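Long-range contacts in putative lipoprotein YerB (PDB 2PSB), which is of unknown function but is probably held at the cell membrane as a lipoprotein and interacts with the DNA helicase PcrA: residues V226-I231 with K292-I297; I231-A236 with L258-G263; I54-L59 with L68-S73; Y182-D187 with V197-D202. All coordinates share one frame; numbering follows the deposited sequence.

Along the chain, interaction 3 closes first, then interaction 4, and interaction 2 is nested inside the loop closed by interaction 1. Interactions 1 and 2 share Ile231 and strand 230-240, with centres about 8 Å apart. Interaction 3 lies about 9 Å from interaction 1, centre to centre, because strand 293-298 pairs with 230-240 on one edge and with 54-59 on the other. Interaction 4 belongs to a separate antiparallel sheet, its centre about 11 Å from that of interaction 1, and Tyr199 packs on Met228, Ile231 and Trp294. Strand 54-59 belongs to the N-terminal DUF3048 region and 293-298 begins in the C-terminal one, so backbone pairing unites the two family regions.

Interaction 1: V226-I231 with K292-I297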
loop_
_atom_site.group_PDB
_atom_site.type_symbol
_atom_site.label_atom_id
_atom_site.label_comp_id
_atom_site.label_asym_id
_atom_site.label_seq_id
_atom_site.Cartn_x
_atom_site.Cartn_y
_atom_site.Cartn_z
ATOM N N VAL A 226 -12.925 5.529 -0.934
ATOM C CA VAL A 226 -11.899 5.144 -1.899
ATOM C C VAL A 226 -12.459 3.975 -2.705
ATOM O O VAL A 226 -13.335 3.245 -2.232
ATOM C CB VAL A 226 -10.574 4.717 -1.191
ATOM C CG1 VAL A 226 -9.496 4.396 -2.238
ATOM C CG2 VAL A 226 -10.083 5.836 -0.275
ATOM N N ALA A 227 -11.979 3.812 -3.931
ATOM C CA ALA A 227 -12.450 2.723 -4.773
ATOM C C ALA A 227 -11.294 2.073 -5.518
ATOM O O ALA A 227 -10.404 2.752 -6.025
ATOM C CB ALA A 227 -13.504 3.238 -5.764
HETATM N N MSE A 228 -11.297 0.749 -5.560
HETATM C CA MSE A 228 -10.249 0.028 -6.257
HETATM C C MSE A 228 -10.889 -1.051 -7.135
HETATM O O MSE A 228 -12.073 -1.371 -6.974
HETATM C CB MSE A 228 -9.242 -0.563 -5.260
HETATM C CG MSE A 228 -9.745 -1.668 -4.340
HETATM SE SE MSE A 228 -10.638 -1.176 -2.672
HETATM C CE MSE A 228 -9.973 0.619 -2.375
ATOM N N GLN A 229 -10.125 -1.580 -8.083
ATOM C CA GLN A 229 -10.646 -2.586 -8.994
ATOM C C GLN A 229 -10.059 -3.978 -8.817
ATOM O O GLN A 229 -10.428 -4.892 -9.540
ATOM C CB GLN A 229 -10.456 -2.121 -10.441
ATOM C CG GLN A 229 -11.451 -1.055 -10.894
ATOM C CD GLN A 229 -11.183 0.319 -10.296
ATOM O OE1 GLN A 229 -12.062 1.188 -10.298
ATOM N NE2 GLN A 229 -9.977 0.525 -9.784
ATOM N N ASN A 230 -9.144 -4.128 -7.860
ATOM C CA ASN A 230 -8.521 -5.422 -7.578
ATOM C C ASN A 230 -8.219 -5.590 -6.090
ATOM O O ASN A 230 -7.695 -4.675 -5.449
ATOM C CB ASN A 230 -7.190 -5.604 -8.345
ATOM C CG ASN A 230 -7.282 -5.208 -9.815
ATOM O OD1 ASN A 230 -7.280 -4.028 -10.150
ATOM N ND2 ASN A 230 -7.359 -6.196 -10.692
ATOM N N ILE A 231 -8.569 -6.748 -5.537
ATOM C CA ILE A 231 -8.269 -7.042 -4.147
ATOM C C ILE A 231 -7.375 -8.283 -4.237
ATOM O O ILE A 231 -7.796 -9.351 -4.714
ATOM C CB ILE A 231 -9.511 -7.398 -3.289
ATOM C CG1 ILE A 231 -10.676 -6.429 -3.544
ATOM C CG2 ILE A 231 -9.105 -7.378 -1.818
ATOM C CD1 ILE A 231 -10.398 -4.966 -3.247
ATOM N N LYS A 292 -7.275 0.941 -9.683
ATOM C CA LYS A 292 -6.593 0.838 -8.408
ATOM C C LYS A 292 -6.591 -0.586 -7.855
ATOM O O LYS A 292 -7.550 -1.353 -8.042
ATOM C CB LYS A 292 -7.227 1.783 -7.387
ATOM C CG LYS A 292 -6.691 3.217 -7.419
ATOM C CD LYS A 292 -7.116 3.983 -8.652
ATOM C CE LYS A 292 -6.734 5.472 -8.561
ATOM N NZ LYS A 292 -5.267 5.757 -8.727
ATOM N N THR A 293 -5.500 -0.927 -7.176
ATOM C CA THR A 293 -5.334 -2.252 -6.578
ATOM C C THR A 293 -4.969 -2.170 -5.105
ATOM O O THR A 293 -4.099 -1.396 -4.706
ATOM C CB THR A 293 -4.230 -3.076 -7.290
ATOM O OG1 THR A 293 -4.620 -3.333 -8.639
ATOM C CG2 THR A 293 -3.994 -4.414 -6.570
ATOM N N TRP A 294 -5.657 -2.967 -4.299
ATOM C CA TRP A 294 -5.386 -3.038 -2.870
ATOM C C TRP A 294 -4.893 -4.434 -2.537
ATOM O O TRP A 294 -5.574 -5.427 -2.809
ATOM C CB TRP A 294 -6.627 -2.744 -2.051
ATOM C CG TRP A 294 -6.693 -1.336 -1.571
ATOM C CD1 TRP A 294 -6.919 -0.222 -2.333
ATOM C CD2 TRP A 294 -6.605 -0.883 -0.214
ATOM N NE1 TRP A 294 -6.989 0.891 -1.535
ATOM C CE2 TRP A 294 -6.797 0.517 -0.230
ATOM C CE3 TRP A 294 -6.380 -1.522 1.013
ATOM C CZ2 TRP A 294 -6.778 1.294 0.934
ATOM C CZ3 TRP A 294 -6.358 -0.754 2.171
ATOM C CH2 TRP A 294 -6.555 0.643 2.124
ATOM N N ILE A 295 -3.703 -4.498 -1.956
ATOM C CA ILE A 295 -3.084 -5.761 -1.578
ATOM C C ILE A 295 -3.105 -5.921 -0.069
ATOM O O ILE A 295 -2.658 -5.036 0.677
ATOM C CB ILE A 295 -1.612 -5.842 -2.068
ATOM C CG1 ILE A 295 -1.562 -5.654 -3.587
ATOM C CG2 ILE A 295 -0.992 -7.187 -1.666
ATOM C CD1 ILE A 295 -0.237 -5.922 -4.198
ATOM N N ASN A 296 -3.641 -7.053 0.374
ATOM C CA ASN A 296 -3.708 -7.374 1.791
ATOM C C ASN A 296 -2.823 -8.549 2.114
ATOM O O ASN A 296 -3.094 -9.670 1.688
ATOM C CB ASN A 296 -5.130 -7.726 2.198
ATOM C CG ASN A 296 -5.896 -6.539 2.659
ATOM O OD1 ASN A 296 -5.761 -6.111 3.805
ATOM N ND2 ASN A 296 -6.698 -5.979 1.777
ATOM N N ILE A 297 -1.754 -8.304 2.855
ATOM C CA ILE A 297 -0.876 -9.391 3.227
ATOM C C ILE A 297 -1.361 -9.962 4.562
ATOM O O ILE A 297 -1.605 -9.226 5.528
ATOM C CB ILE A 297 0.578 -8.903 3.328
ATOM C CG1 ILE A 297 1.111 -8.631 1.915
ATOM C CG2 ILE A 297 1.446 -9.949 4.061
ATOM C CD1 ILE A 297 2.339 -7.719 1.871
#
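Met228, modelled as selenomethionine, sets CG between its backbone N and carbonyl carbon (chi1 67°) and bends again at chi2 (-85°), which lays the selenium over the indole of Trp294. SE sits 4.2 Å from the centroid of the five-membered ring of Trp294, over its face, a Met-aromatic contact. Beside it, Lys292 O takes a short bond from Gln229 N (2.6 Å), its donor tilted from the carbonyl plane, and a weak one from Asn230 N. Parallel pairing then begins: Trp294 N gives Asn230 O an almost straight bond (2.9 Å, 177° at the hydrogen), and Ile231 CA approaches Trp294 O at 3.4 Å. The CB of Lys292 rests 3.6 Å from Ala227 O, while its amino end leads away to a salt bridge with Asp53. Phe67 meets the indole edge-to-face. The chemistry thus divides: Lys292 O gathers two amides where the strand starts, and the Met228 side chain covers part of one face of the buried indole.

Interaction 2: I231-A236 with L258-G263; sequences IFIVEA and LLFQHG
Leu258 O draws three groups of the facing strand: Ile233 N donates a hydrogen bond to it (2.8 Å), Phe232 CA approaches as a C-H donor, and the edge of the Phe232 ring, through CD1, comes to 3.6 Å in the ring plane. Ile231 O is used in much the same way, by Phe260 N at 2.8 Å and by Leu259 CA at 3.4 Å. Two further bonds, Ile231 N to Phe260 O and Leu258 N to Ile233 O, complete the hydrogen-bonded pairs on either side of the non-hydrogen-bonded pair Phe232-Leu259. On the face of Ile231, Ile233 and Phe260, the extended Ile233 side chain (chi2 173°) carries CD1 to 3.4 Å from Phe260 CE1. Phe232 points to the other face, where Leu259 CD1 lies 4.1 Å from its CB and Val234 CG2 sits over the centre of its ring. Trp270 and Ile277 also pack on Phe232. Phe232 and Val234 bond through their backbones to strand 293-298, so here strand 230-240 is an interior strand, parallel to 293-298 on one edge and antiparallel on the other to 255-261, which continues as a meander through 264-273 and 276-281.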
loop_
_atom_site.group_PDB
_atom_site.type_symbol
_atom_site.label_atom_id
_atom_site.label_comp_id
_atom_site.label_asym_id
_atom_site.label_seq_id
_atom_site.Cartn_x
_atom_site.Cartn_y
_atom_site.Cartn_z
ATOM N N ILE A 231 -8.569 -6.748 -5.537
ATOM C CA ILE A 231 -8.269 -7.042 -4.147
ATOM C C ILE A 231 -7.375 -8.283 -4.237
ATOM O O ILE A 231 -7.796 -9.351 -4.714
ATOM C CB ILE A 231 -9.511 -7.398 -3.289
ATOM C CG1 ILE A 231 -10.676 -6.429 -3.544
ATOM C CG2 ILE A 231 -9.105 -7.378 -1.818
ATOM C CD1 ILE A 231 -10.398 -4.966 -3.247
ATOM N N PHE A 232 -6.143 -8.130 -3.773
ATOM C CA PHE A 232 -5.159 -9.185 -3.827
ATOM C C PHE A 232 -4.719 -9.578 -2.419
ATOM O O PHE A 232 -3.935 -8.862 -1.782
ATOM C CB PHE A 232 -3.973 -8.686 -4.651
ATOM C CG PHE A 232 -2.932 -9.728 -4.927
ATOM C CD1 PHE A 232 -3.224 -11.088 -4.809
ATOM C CD2 PHE A 232 -1.662 -9.350 -5.357
ATOM C CE1 PHE A 232 -2.266 -12.044 -5.113
ATOM C CE2 PHE A 232 -0.698 -10.306 -5.664
ATOM C CZ PHE A 232 -1.006 -11.657 -5.542
ATOM N N ILE A 233 -5.228 -10.711 -1.941
ATOM C CA ILE A 233 -4.900 -11.193 -0.605
ATOM C C ILE A 233 -3.717 -12.130 -0.727
ATOM O O ILE A 233 -3.795 -13.146 -1.406
ATOM C CB ILE A 233 -6.127 -11.916 0.034
ATOM C CG1 ILE A 233 -7.306 -10.938 0.082
ATOM C CG2 ILE A 233 -5.787 -12.428 1.447
ATOM C CD1 ILE A 233 -8.617 -11.544 0.518
ATOM N N VAL A 234 -2.616 -11.764 -0.077
ATOM C CA VAL A 234 -1.388 -12.546 -0.130
ATOM C C VAL A 234 -1.007 -13.197 1.203
ATOM O O VAL A 234 -0.997 -12.540 2.240
ATOM C CB VAL A 234 -0.232 -11.646 -0.640
ATOM C CG1 VAL A 234 1.110 -12.326 -0.467
ATOM C CG2 VAL A 234 -0.459 -11.320 -2.115
ATOM N N GLU A 235 -0.700 -14.495 1.161
ATOM C CA GLU A 235 -0.310 -15.235 2.362
ATOM C C GLU A 235 1.197 -15.342 2.438
ATOM O O GLU A 235 1.821 -16.023 1.633
ATOM C CB GLU A 235 -0.902 -16.645 2.362
ATOM C CG GLU A 235 -0.627 -17.408 3.661
ATOM C CD GLU A 235 -1.333 -18.755 3.726
ATOM O OE1 GLU A 235 -0.926 -19.691 2.999
ATOM O OE2 GLU A 235 -2.306 -18.877 4.501
ATOM N N ALA A 236 1.777 -14.682 3.429
ATOM C CA ALA A 236 3.222 -14.672 3.601
ATOM C C ALA A 236 3.607 -15.035 5.029
ATOM O O ALA A 236 2.925 -14.652 5.979
ATOM C CB ALA A 236 3.762 -13.292 3.247
ATOM N N LEU A 258 -5.500 -15.030 -2.824
ATOM C CA LEU A 258 -6.810 -14.869 -3.438
ATOM C C LEU A 258 -6.856 -13.575 -4.229
ATOM O O LEU A 258 -6.335 -12.555 -3.797
ATOM C CB LEU A 258 -7.890 -14.825 -2.356
ATOM C CG LEU A 258 -8.379 -16.119 -1.700
ATOM C CD1 LEU A 258 -7.378 -17.259 -1.851
ATOM C CD2 LEU A 258 -8.650 -15.820 -0.257
ATOM N N LEU A 259 -7.511 -13.612 -5.377
ATOM C CA LEU A 259 -7.623 -12.436 -6.219
ATOM C C LEU A 259 -9.087 -12.148 -6.525
ATOM O O LEU A 259 -9.783 -12.988 -7.096
ATOM C CB LEU A 259 -6.843 -12.659 -7.514
ATOM C CG LEU A 259 -6.775 -11.482 -8.488
ATOM C CD1 LEU A 259 -6.079 -10.259 -7.826
ATOM C CD2 LEU A 259 -6.014 -11.928 -9.724
ATOM N N PHE A 260 -9.545 -10.960 -6.132
ATOM C CA PHE A 260 -10.925 -10.539 -6.353
ATOM C C PHE A 260 -11.008 -9.372 -7.315
ATOM O O PHE A 260 -10.477 -8.286 -7.046
ATOM C CB PHE A 260 -11.594 -10.103 -5.050
ATOM C CG PHE A 260 -11.595 -11.145 -3.980
ATOM C CD1 PHE A 260 -10.436 -11.434 -3.274
ATOM C CD2 PHE A 260 -12.769 -11.840 -3.672
ATOM C CE1 PHE A 260 -10.437 -12.401 -2.271
ATOM C CE2 PHE A 260 -12.779 -12.807 -2.672
ATOM C CZ PHE A 260 -11.613 -13.089 -1.971
ATOM N N GLN A 261 -11.697 -9.596 -8.425
ATOM C CA GLN A 261 -11.892 -8.575 -9.441
ATOM C C GLN A 261 -13.223 -8.860 -10.139
ATOM O O GLN A 261 -13.577 -10.017 -10.354
ATOM C CB GLN A 261 -10.722 -8.598 -10.438
ATOM C CG GLN A 261 -10.083 -9.959 -10.591
ATOM C CD GLN A 261 -8.971 -9.998 -11.630
ATOM O OE1 GLN A 261 -8.008 -9.227 -11.576
ATOM N NE2 GLN A 261 -9.095 -10.914 -12.575
ATOM N N HIS A 262 -13.975 -7.814 -10.462
ATOM C CA HIS A 262 -15.265 -7.981 -11.128
ATOM C C HIS A 262 -16.219 -8.885 -10.350
ATOM O O HIS A 262 -16.920 -9.706 -10.934
ATOM C CB HIS A 262 -15.061 -8.561 -12.529
ATOM C CG HIS A 262 -14.426 -7.605 -13.487
ATOM N ND1 HIS A 262 -13.711 -8.021 -14.588
ATOM C CD2 HIS A 262 -14.404 -6.251 -13.515
ATOM C CE1 HIS A 262 -13.274 -6.965 -15.252
ATOM N NE2 HIS A 262 -13.681 -5.878 -14.621
ATOM N N GLY A 263 -16.247 -8.742 -9.033
ATOM C CA GLY A 263 -17.132 -9.572 -8.242
ATOM C C GLY A 263 -16.657 -11.010 -8.220
ATOM O O GLY A 263 -17.163 -11.828 -7.451
#

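Interaction 3: I54-L59 with L68-S73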
loop_
_atom_site.group_PDB
_atom_site.type_symbol
_atom_site.label_atom_id
_atom_site.label_comp_id
_atom_site.label_asym_id
_atom_site.label_seq_id
_atom_site.Cartn_x
_atom_site.Cartn_y
_atom_site.Cartn_z
ATOM N N ILE A 54 -1.581 1.800 -6.021
ATOM C CA ILE A 54 -1.476 0.557 -5.264
ATOM C C ILE A 54 -1.314 0.869 -3.796
ATOM O O ILE A 54 -0.536 1.743 -3.417
ATOM C CB ILE A 54 -0.231 -0.268 -5.666
ATOM C CG1 ILE A 54 -0.225 -0.527 -7.167
ATOM C CG2 ILE A 54 -0.205 -1.587 -4.884
ATOM C CD1 ILE A 54 1.142 -0.918 -7.684
ATOM N N VAL A 55 -2.056 0.150 -2.967
ATOM C CA VAL A 55 -1.965 0.319 -1.534
ATOM C C VAL A 55 -1.766 -1.071 -0.942
ATOM O O VAL A 55 -2.501 -2.004 -1.278
ATOM C CB VAL A 55 -3.239 0.952 -0.948
ATOM C CG1 VAL A 55 -3.158 0.918 0.591
ATOM C CG2 VAL A 55 -3.382 2.408 -1.446
ATOM N N ILE A 56 -0.764 -1.212 -0.079
ATOM C CA ILE A 56 -0.486 -2.499 0.544
ATOM C C ILE A 56 -0.637 -2.424 2.056
ATOM O O ILE A 56 -0.041 -1.581 2.715
ATOM C CB ILE A 56 0.929 -3.008 0.178
ATOM C CG1 ILE A 56 1.067 -3.061 -1.349
ATOM C CG2 ILE A 56 1.154 -4.423 0.745
ATOM C CD1 ILE A 56 2.077 -2.111 -1.925
ATOM N N GLU A 57 -1.466 -3.307 2.596
ATOM C CA GLU A 57 -1.712 -3.357 4.025
ATOM C C GLU A 57 -1.050 -4.596 4.600
ATOM O O GLU A 57 -1.112 -5.673 4.010
ATOM C CB GLU A 57 -3.228 -3.377 4.293
ATOM C CG GLU A 57 -3.635 -3.505 5.762
ATOM C CD GLU A 57 -5.149 -3.444 5.956
ATOM O OE1 GLU A 57 -5.581 -3.217 7.105
ATOM O OE2 GLU A 57 -5.908 -3.624 4.969
ATOM N N ALA A 58 -0.407 -4.436 5.748
ATOM C CA ALA A 58 0.262 -5.553 6.404
ATOM C C ALA A 58 0.413 -5.242 7.881
ATOM O O ALA A 58 0.351 -4.073 8.291
ATOM C CB ALA A 58 1.648 -5.818 5.771
ATOM N N LEU A 59 0.591 -6.289 8.684
ATOM C CA LEU A 59 0.749 -6.114 10.124
ATOM C C LEU A 59 2.040 -5.381 10.391
ATOM O O LEU A 59 3.054 -5.652 9.762
ATOM C CB LEU A 59 0.781 -7.466 10.857
ATOM C CG LEU A 59 -0.554 -8.206 11.024
ATOM C CD1 LEU A 59 -0.315 -9.588 11.586
ATOM C CD2 LEU A 59 -1.461 -7.413 11.939
ATOM N N LEU A 68 1.246 0.993 2.687
ATOM C CA LEU A 68 2.315 1.497 1.834
ATOM C C LEU A 68 1.454 1.925 0.652
ATOM O O LEU A 68 0.870 1.083 -0.024
ATOM C CB LEU A 68 3.303 0.420 1.382
ATOM C CG LEU A 68 4.400 1.014 0.476
ATOM C CD1 LEU A 68 5.294 1.986 1.289
ATOM C CD2 LEU A 68 5.235 -0.087 -0.131
ATOM N N ALA A 69 1.318 3.232 0.459
ATOM C CA ALA A 69 0.527 3.772 -0.638
ATOM C C ALA A 69 1.478 4.226 -1.733
ATOM O O ALA A 69 2.279 5.149 -1.546
ATOM C CB ALA A 69 -0.331 4.938 -0.159
ATOM N N ILE A 70 1.382 3.560 -2.880
ATOM C CA ILE A 70 2.247 3.854 -4.006
ATOM C C ILE A 70 1.530 4.712 -5.036
ATOM O O ILE A 70 0.534 4.292 -5.634
ATOM C CB ILE A 70 2.738 2.533 -4.648
ATOM C CG1 ILE A 70 3.405 1.674 -3.566
ATOM C CG2 ILE A 70 3.678 2.814 -5.822
ATOM C CD1 ILE A 70 4.051 0.418 -4.100
ATOM N N PHE A 71 2.052 5.928 -5.212
ATOM C CA PHE A 71 1.518 6.910 -6.154
ATOM C C PHE A 71 2.422 7.005 -7.376
ATOM O O PHE A 71 3.648 6.935 -7.262
ATOM C CB PHE A 71 1.445 8.301 -5.520
ATOM C CG PHE A 71 0.733 8.345 -4.203
ATOM C CD1 PHE A 71 1.385 7.963 -3.033
ATOM C CD2 PHE A 71 -0.584 8.778 -4.128
ATOM C CE1 PHE A 71 0.736 8.022 -1.816
ATOM C CE2 PHE A 71 -1.243 8.843 -2.917
ATOM C CZ PHE A 71 -0.589 8.463 -1.758
ATOM N N GLN A 72 1.808 7.172 -8.541
ATOM C CA GLN A 72 2.541 7.301 -9.794
ATOM C C GLN A 72 1.676 8.026 -10.816
ATOM O O GLN A 72 2.073 9.071 -11.323
ATOM C CB GLN A 72 2.942 5.926 -10.325
ATOM C CG GLN A 72 3.957 5.940 -11.461
ATOM C CD GLN A 72 3.415 6.531 -12.755
ATOM O OE1 GLN A 72 2.313 6.196 -13.195
ATOM N NE2 GLN A 72 4.200 7.395 -13.383
ATOM N N SER A 73 0.492 7.484 -11.107
ATOM C CA SER A 73 -0.406 8.101 -12.093
ATOM C C SER A 73 -1.131 9.308 -11.528
ATOM O O SER A 73 -1.687 10.112 -12.276
ATOM C CB SER A 73 -1.464 7.110 -12.572
ATOM O OG SER A 73 -2.546 7.093 -11.656
#
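Ile54 and Ile70 exchange backbone bonds of unequal length: Ile70 N reaches Ile54 O at 2.7 Å, nearly along the C=O axis, whereas Ile54 N lies 3.3 Å from Ile70 O. The second hydrogen-bonded pair is Ile56 with Leu68. Here Ile56 N donates to Leu68 O at 2.8 Å from a position tilted out of the carbonyl plane, and the return bond from Leu68 N to Ile56 O (2.9 Å) is bent to 139° at the hydrogen. Leu68 O has a further partner in Val55 CA, 3.3 Å away. Val55 and Glu57 turn their backbone groups to the other edge, where Thr293, Ile295 and Ile297 satisfy them. The carboxylate of Glu57 is engaged at both oxygens, OE1 by the hydroxyl of Thr65 and OE2 by a salt bridge to Arg210; Gln72 NE2 donates to Val27 O.
The side chains that meet across the pair are all apolar. The second torsion of Ile56, 115° and away from a staggered value, directs CD1 to Ile70 CD1 (3.9 Å) and to Leu68 CD2 (4.2 Å). On the opposite face Val55 CG2 touches Ala69 CB. The centre of this buried hairpin contact is about 2 Å from the centre of the chain; its strand 54-59 runs parallel to 293-298 and its strand 65-71 antiparallel to 33-37.

Interaction 4: Y182-D187 with V197-D202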
loop_
_atom_site.group_PDB
_atom_site.type_symbol
_atom_site.label_atom_id
_atom_site.label_comp_id
_atom_site.label_asym_id
_atom_site.label_seq_id
_atom_site.Cartn_x
_atom_site.Cartn_y
_atom_site.Cartn_z
ATOM N N TYR A 182 -18.845 -11.566 -5.565
ATOM C CA TYR A 182 -18.401 -12.038 -4.255
ATOM C C TYR A 182 -17.695 -10.939 -3.460
ATOM O O TYR A 182 -16.861 -10.205 -3.996
ATOM C CB TYR A 182 -17.445 -13.221 -4.421
ATOM C CG TYR A 182 -18.099 -14.467 -4.960
ATOM C CD1 TYR A 182 -18.737 -15.360 -4.105
ATOM C CD2 TYR A 182 -18.099 -14.744 -6.327
ATOM C CE1 TYR A 182 -19.357 -16.504 -4.592
ATOM C CE2 TYR A 182 -18.720 -15.885 -6.832
ATOM C CZ TYR A 182 -19.348 -16.761 -5.954
ATOM O OH TYR A 182 -19.969 -17.894 -6.426
ATOM N N ASN A 183 -18.034 -10.831 -2.180
ATOM C CA ASN A 183 -17.415 -9.841 -1.312
ATOM C C ASN A 183 -16.462 -10.592 -0.392
ATOM O O ASN A 183 -16.569 -11.810 -0.242
ATOM C CB ASN A 183 -18.471 -9.102 -0.487
ATOM C CG ASN A 183 -19.466 -8.345 -1.353
ATOM O OD1 ASN A 183 -19.092 -7.718 -2.341
ATOM N ND2 ASN A 183 -20.741 -8.390 -0.973
ATOM N N VAL A 184 -15.530 -9.872 0.219
ATOM C CA VAL A 184 -14.559 -10.491 1.109
ATOM C C VAL A 184 -14.273 -9.664 2.361
ATOM O O VAL A 184 -14.361 -8.434 2.350
ATOM C CB VAL A 184 -13.220 -10.752 0.368
ATOM C CG1 VAL A 184 -12.681 -9.447 -0.206
ATOM C CG2 VAL A 184 -12.207 -11.376 1.312
ATOM N N ARG A 185 -13.934 -10.369 3.435
ATOM C CA ARG A 185 -13.599 -9.765 4.715
ATOM C C ARG A 185 -12.242 -10.311 5.158
ATOM O O ARG A 185 -11.900 -11.450 4.858
ATOM C CB ARG A 185 -14.655 -10.108 5.773
ATOM C CG ARG A 185 -15.985 -9.380 5.615
ATOM C CD ARG A 185 -16.861 -9.970 4.523
ATOM N NE ARG A 185 -18.085 -9.188 4.351
ATOM C CZ ARG A 185 -18.177 -8.086 3.614
ATOM N NH1 ARG A 185 -19.333 -7.441 3.524
ATOM N NH2 ARG A 185 -17.121 -7.643 2.945
ATOM N N VAL A 186 -11.476 -9.494 5.872
ATOM C CA VAL A 186 -10.161 -9.898 6.353
ATOM C C VAL A 186 -10.080 -9.543 7.828
ATOM O O VAL A 186 -10.256 -8.387 8.210
ATOM C CB VAL A 186 -9.028 -9.156 5.597
ATOM C CG1 VAL A 186 -7.664 -9.692 6.022
ATOM C CG2 VAL A 186 -9.225 -9.305 4.092
ATOM N N ASP A 187 -9.832 -10.544 8.659
ATOM C CA ASP A 187 -9.730 -10.304 10.086
ATOM C C ASP A 187 -8.288 -10.407 10.556
ATOM O O ASP A 187 -7.671 -11.465 10.464
ATOM C CB ASP A 187 -10.599 -11.296 10.858
ATOM C CG ASP A 187 -10.340 -11.250 12.342
ATOM O OD1 ASP A 187 -10.384 -10.145 12.927
ATOM O OD2 ASP A 187 -10.091 -12.322 12.924
ATOM N N VAL A 197 -11.447 -5.869 8.148
ATOM C CA VAL A 197 -11.450 -5.158 6.875
ATOM C C VAL A 197 -12.431 -5.867 5.938
ATOM O O VAL A 197 -12.460 -7.092 5.877
ATOM C CB VAL A 197 -10.028 -5.151 6.235
ATOM C CG1 VAL A 197 -10.063 -4.448 4.890
ATOM C CG2 VAL A 197 -9.047 -4.440 7.159
ATOM N N GLU A 198 -13.232 -5.099 5.210
ATOM C CA GLU A 198 -14.208 -5.696 4.306
ATOM C C GLU A 198 -14.180 -4.986 2.963
ATOM O O GLU A 198 -13.987 -3.773 2.893
ATOM C CB GLU A 198 -15.621 -5.592 4.905
ATOM C CG GLU A 198 -15.663 -5.650 6.430
ATOM C CD GLU A 198 -17.076 -5.546 6.992
ATOM O OE1 GLU A 198 -17.234 -5.163 8.175
ATOM O OE2 GLU A 198 -18.032 -5.856 6.254
ATOM N N TYR A 199 -14.359 -5.752 1.895
ATOM C CA TYR A 199 -14.379 -5.183 0.556
ATOM C C TYR A 199 -15.697 -5.601 -0.082
ATOM O O TYR A 199 -16.010 -6.789 -0.186
ATOM C CB TYR A 199 -13.180 -5.674 -0.276
ATOM C CG TYR A 199 -11.827 -5.230 0.271
ATOM C CD1 TYR A 199 -11.109 -6.034 1.155
ATOM C CD2 TYR A 199 -11.288 -3.986 -0.068
ATOM C CE1 TYR A 199 -9.888 -5.613 1.687
ATOM C CE2 TYR A 199 -10.064 -3.556 0.468
ATOM C CZ TYR A 199 -9.379 -4.373 1.339
ATOM O OH TYR A 199 -8.191 -3.956 1.882
ATOM N N ASN A 200 -16.475 -4.611 -0.497
ATOM C CA ASN A 200 -17.768 -4.878 -1.093
ATOM C C ASN A 200 -17.809 -4.397 -2.529
ATOM O O ASN A 200 -17.584 -3.224 -2.808
ATOM C CB ASN A 200 -18.849 -4.199 -0.257
ATOM C CG ASN A 200 -18.708 -4.510 1.226
ATOM O OD1 ASN A 200 -18.628 -3.603 2.058
ATOM N ND2 ASN A 200 -18.670 -5.797 1.564
ATOM N N TYR A 201 -18.093 -5.324 -3.437
ATOM C CA TYR A 201 -18.164 -5.014 -4.851
ATOM C C TYR A 201 -19.461 -4.279 -5.193
ATOM O O TYR A 201 -20.531 -4.593 -4.670
ATOM C CB TYR A 201 -18.065 -6.297 -5.676
ATOM C CG TYR A 201 -17.865 -6.055 -7.155
ATOM C CD1 TYR A 201 -16.748 -5.360 -7.616
ATOM C CD2 TYR A 201 -18.790 -6.526 -8.102
ATOM C CE1 TYR A 201 -16.549 -5.133 -8.979
ATOM C CE2 TYR A 201 -18.594 -6.301 -9.472
ATOM C CZ TYR A 201 -17.471 -5.604 -9.900
ATOM O OH TYR A 201 -17.265 -5.355 -11.241
ATOM N N ASP A 202 -19.349 -3.296 -6.076
ATOM C CA ASP A 202 -20.499 -2.519 -6.500
ATOM C C ASP A 202 -20.764 -2.819 -7.973
ATOM O O ASP A 202 -20.168 -2.196 -8.863
ATOM C CB ASP A 202 -20.224 -1.029 -6.315
ATOM C CG ASP A 202 -21.467 -0.185 -6.488
ATOM O OD1 ASP A 202 -22.000 0.291 -5.469
ATOM O OD2 ASP A 202 -21.921 -0.008 -7.638
#
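Val184 and Val186 pair with Tyr199 and Val197 through four backbone bonds, the shortest from Val186 N to Val197 O (2.6 Å). A fifth bond extends the pairing through a side chain: Asn183 OD1 accepts Tyr201 N at 2.8 Å, with the donor tilted 31° from the amide carbonyl plane.
The charged group is Arg185, whose chain folds at chi2 (78°) and brings NH2 back to Val184 O of its own strand at 2.9 Å. That N-H arrives above the carbonyl plane, while Tyr199 N donates to Val184 O nearly end-on at 2.7 Å. Glu198 OE2 lies over the centre of the guanidinium, 3.4 Å from Arg185 NH1, in a salt bridge of charges alone since no N-H points at it. Asn183 CB borders the opposite face of the guanidinium, offset toward its rim.
Apolar contacts occupy the other side of the hairpin: Val184 CG1 runs alongside Tyr199 CB (3.8 Å), and Val186 CB meets Val197 CB at 4.2 Å. The Tyr199 hydroxyl is hydrogen-bonded to Arg210 NE and lies close to the side-chain amide of Asn296. This face packs on Ile231 and Ile233 of strand 230-240 and on Trp294 and Val298 of strand 293-298, while 304-307 flanks strand 183-187 and 207-212 flanks strand 196-202.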